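Local coordinates for protein cytochrome P450 (CYP102L1) (Mycobacterium phage Adler, PDB 6N6Q) that binds a heme and, as a cytochrome P450 encoded by a mycobacteriophage, probably catalyses monooxygenation of an organic substrate, at residues R158-I163 against Q426-I431. Numbering follows the deposited sequence.
With HEM (protoporphyrin IX containing Fe), chain E.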
loop_
_atom_site.group_PDB
_atom_site.type_symbol
_atom_site.label_atom_id
_atom_site.label_comp_id
_atom_site.label_asym_id
_atom_site.label_seq_id
_atom_site.Cartn_x
_atom_site.Cartn_y
_atom_site.Cartn_z
ATOM N N ARG A 158 -2.511 -1.273 12.654
ATOM C CA ARG A 158 -3.068 -2.441 13.328
ATOM C C ARG A 158 -4.376 -2.876 12.686
ATOM O O ARG A 158 -4.684 -4.074 12.651
ATOM C CB ARG A 158 -3.298 -2.154 14.813
ATOM C CG ARG A 158 -2.096 -1.618 15.564
ATOM C CD ARG A 158 -2.370 -1.628 17.059
ATOM N NE ARG A 158 -2.314 -2.981 17.606
ATOM C CZ ARG A 158 -3.039 -3.406 18.636
ATOM N NH1 ARG A 158 -3.897 -2.587 19.229
ATOM N NH2 ARG A 158 -2.917 -4.654 19.065
ATOM N N LEU A 159 -5.157 -1.922 12.174
ATOM C CA LEU A 159 -6.449 -2.250 11.580
ATOM C C LEU A 159 -6.279 -3.009 10.271
ATOM O O LEU A 159 -6.822 -4.108 10.102
ATOM C CB LEU A 159 -7.265 -0.973 11.358
ATOM C CG LEU A 159 -8.524 -1.164 10.508
ATOM C CD1 LEU A 159 -9.494 -2.119 11.184
ATOM C CD2 LEU A 159 -9.192 0.171 10.199
ATOM N N THR A 160 -5.529 -2.433 9.327
ATOM C CA THR A 160 -5.399 -3.047 8.010
ATOM C C THR A 160 -4.723 -4.409 8.087
ATOM O O THR A 160 -4.965 -5.270 7.232
ATOM C CB THR A 160 -4.629 -2.123 7.067
ATOM O OG1 THR A 160 -3.287 -1.962 7.541
ATOM C CG2 THR A 160 -5.306 -0.757 6.992
ATOM N N ILE A 161 -3.877 -4.628 9.096
ATOM C CA ILE A 161 -3.325 -5.961 9.322
ATOM C C ILE A 161 -4.447 -6.949 9.610
ATOM O O ILE A 161 -4.528 -8.022 8.999
ATOM C CB ILE A 161 -2.293 -5.934 10.464
ATOM C CG1 ILE A 161 -0.955 -5.386 9.964
ATOM C CG2 ILE A 161 -2.115 -7.326 11.057
ATOM C CD1 ILE A 161 0.029 -5.100 11.068
ATOM N N GLU A 162 -5.338 -6.594 10.538
ATOM C CA GLU A 162 -6.448 -7.481 10.866
ATOM C C GLU A 162 -7.417 -7.622 9.703
ATOM O O GLU A 162 -8.008 -8.691 9.521
ATOM C CB GLU A 162 -7.178 -6.979 12.112
ATOM C CG GLU A 162 -6.330 -7.014 13.371
ATOM C CD GLU A 162 -5.738 -8.385 13.631
ATOM O OE1 GLU A 162 -6.460 -9.392 13.468
ATOM O OE2 GLU A 162 -4.545 -8.458 13.992
ATOM N N ILE A 163 -7.589 -6.568 8.901
ATOM C CA ILE A 163 -8.497 -6.650 7.759
ATOM C C ILE A 163 -8.008 -7.696 6.764
ATOM O O ILE A 163 -8.779 -8.542 6.300
ATOM C CB ILE A 163 -8.657 -5.268 7.098
ATOM C CG1 ILE A 163 -9.521 -4.360 7.976
ATOM C CG2 ILE A 163 -9.262 -5.405 5.707
ATOM C CD1 ILE A 163 -9.814 -3.016 7.358
ATOM N N GLN A 426 -9.317 -0.319 -2.177
ATOM C CA GLN A 426 -10.344 0.704 -2.330
ATOM C C GLN A 426 -11.602 0.363 -1.542
ATOM O O GLN A 426 -12.295 1.265 -1.062
ATOM C CB GLN A 426 -10.669 0.901 -3.810
ATOM C CG GLN A 426 -9.559 1.600 -4.579
ATOM C CD GLN A 426 -9.721 1.484 -6.080
ATOM O OE1 GLN A 426 -10.500 0.667 -6.570
ATOM N NE2 GLN A 426 -8.983 2.306 -6.821
ATOM N N HIS A 427 -11.905 -0.926 -1.379
ATOM C CA HIS A 427 -13.075 -1.305 -0.593
ATOM C C HIS A 427 -12.847 -1.040 0.890
ATOM O O HIS A 427 -13.699 -0.450 1.563
ATOM C CB HIS A 427 -13.421 -2.773 -0.832
ATOM C CG HIS A 427 -14.780 -3.159 -0.334
ATOM N ND1 HIS A 427 -15.941 -2.681 -0.901
ATOM C CD2 HIS A 427 -15.162 -3.972 0.679
ATOM C CE1 HIS A 427 -16.982 -3.185 -0.261
ATOM N NE2 HIS A 427 -16.536 -3.971 0.703
ATOM N N GLU A 428 -11.694 -1.461 1.418
ATOM C CA GLU A 428 -11.442 -1.304 2.848
ATOM C C GLU A 428 -11.191 0.150 3.227
ATOM O O GLU A 428 -11.501 0.554 4.353
ATOM C CB GLU A 428 -10.256 -2.170 3.280
ATOM C CG GLU A 428 -8.935 -1.790 2.637
ATOM C CD GLU A 428 -7.740 -2.380 3.360
ATOM O OE1 GLU A 428 -7.734 -2.370 4.610
ATOM O OE2 GLU A 428 -6.807 -2.855 2.678
ATOM N N MET A 429 -10.632 0.948 2.314
ATOM C CA MET A 429 -10.354 2.343 2.636
ATOM C C MET A 429 -11.635 3.157 2.765
ATOM O O MET A 429 -11.698 4.082 3.583
ATOM C CB MET A 429 -9.436 2.959 1.579
ATOM C CG MET A 429 -7.993 2.473 1.645
ATOM S SD MET A 429 -6.889 3.350 0.520
ATOM C CE MET A 429 -7.585 2.911 -1.072
ATOM N N VAL A 430 -12.663 2.828 1.982
ATOM C CA VAL A 430 -13.916 3.571 2.052
ATOM C C VAL A 430 -14.701 3.192 3.303
ATOM O O VAL A 430 -15.208 4.063 4.018
ATOM C CB VAL A 430 -14.747 3.348 0.774
ATOM C CG1 VAL A 430 -16.098 4.041 0.896
ATOM C CG2 VAL A 430 -13.999 3.865 -0.441
ATOM N N ILE A 431 -14.815 1.890 3.587
ATOM C CA ILE A 431 -15.545 1.452 4.775
ATOM C C ILE A 431 -14.904 2.019 6.034
ATOM O O ILE A 431 -15.598 2.427 6.973
ATOM C CB ILE A 431 -15.621 -0.086 4.832
ATOM C CG1 ILE A 431 -16.198 -0.650 3.534
ATOM C CG2 ILE A 431 -16.463 -0.533 6.015
ATOM C CD1 ILE A 431 -16.463 -2.142 3.583
HETATM C CHA HEM E . 1.577 -4.256 -6.313
HETATM C CHB HEM E . 0.266 0.052 -4.484
HETATM C CHC HEM E . -2.799 -2.179 -1.435
HETATM C CHD HEM E . -0.922 -6.462 -2.759
HETATM C C1A HEM E . 1.481 -2.892 -6.116
HETATM C C2A HEM E . 2.156 -1.851 -6.871
HETATM C C3A HEM E . 1.795 -0.671 -6.365
HETATM C C4A HEM E . 0.874 -0.906 -5.271
HETATM C CMA HEM E . 2.281 0.705 -6.866
HETATM C CAA HEM E . 3.132 -2.056 -8.048
HETATM C CBA HEM E . 4.535 -2.265 -7.484
HETATM C CGA HEM E . 5.557 -2.290 -8.592
HETATM O O1A HEM E . 5.191 -2.023 -9.766
HETATM O O2A HEM E . 6.746 -2.578 -8.297
HETATM C C1B HEM E . -0.720 -0.172 -3.541
HETATM C C2B HEM E . -1.510 0.847 -2.879
HETATM C C3B HEM E . -2.361 0.234 -2.033
HETATM C C4B HEM E . -2.129 -1.196 -2.137
HETATM C CMB HEM E . -1.342 2.359 -3.157
HETATM C CAB HEM E . -3.426 0.836 -1.079
HETATM C CBB HEM E . -3.663 2.144 -0.915
HETATM C C1C HEM E . -2.591 -3.541 -1.535
HETATM C C2C HEM E . -3.339 -4.583 -0.861
HETATM C C3C HEM E . -2.834 -5.766 -1.214
HETATM C C4C HEM E . -1.732 -5.527 -2.138
HETATM C CMC HEM E . -4.522 -4.377 0.111
HETATM C CAC HEM E . -3.385 -7.113 -0.684
HETATM C CBC HEM E . -2.898 -8.298 -1.065
HETATM C C1D HEM E . -0.090 -6.249 -3.842
HETATM C C2D HEM E . 0.654 -7.261 -4.571
HETATM C C3D HEM E . 1.339 -6.655 -5.547
HETATM C C4D HEM E . 1.061 -5.233 -5.481
HETATM C CMD HEM E . 0.655 -8.776 -4.268
HETATM C CAD HEM E . 2.267 -7.345 -6.573
HETATM C CBD HEM E . 1.447 -7.876 -7.744
HETATM C CGD HEM E . 2.359 -8.466 -8.791
HETATM O O1D HEM E . 1.928 -9.415 -9.498
HETATM O O2D HEM E . 3.520 -7.996 -8.919
HETATM N NA HEM E . 0.711 -2.272 -5.149
HETATM N NB HEM E . -1.126 -1.402 -3.064
HETATM N NC HEM E . -1.622 -4.158 -2.303
HETATM N ND HEM E . 0.186 -5.026 -4.428
HETATM FE FE HEM E . -0.364 -3.207 -3.632
#
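Glu428 reaches from the helix holding 426-431 to Ile163 and Thr160 on the neighbouring helix, where its carboxylate lies against methyl groups. OE1 of Glu428 sits 3.5 Å from Ile163 CD1 and 3.6 Å from Ile163 CG2, so both branches of the isoleucine meet the oxygen from the same side. Thr160 brings its methyl to the same atom, with CG2 3.8 Å from Glu428 OE1, while its hydroxyl is turned aside and bonded to the carbonyl of Ser280. With CG set between the backbone N and carbonyl carbon (chi1 63°) and the chain extended beyond it, Glu428 spans the gap between helices whose nearest CA atoms, those of Ile163 and Glu428, are still 7.8 Å apart. No hydrogen bond joins the two segments; the buried acid is held instead through OE2, which bonds to Ser283 OG and passes 3.8 Å from the heme methyl CMC. The next residue, Met429, also touches the cofactor, with SD 3.7 Å from heme CBB. Helix 422-439, following the cysteine-ligand loop, matches the L helix; with helices 119-145, 152-169 and 265-296, matching D, E and I, it forms the four-helix core of the P450 fold.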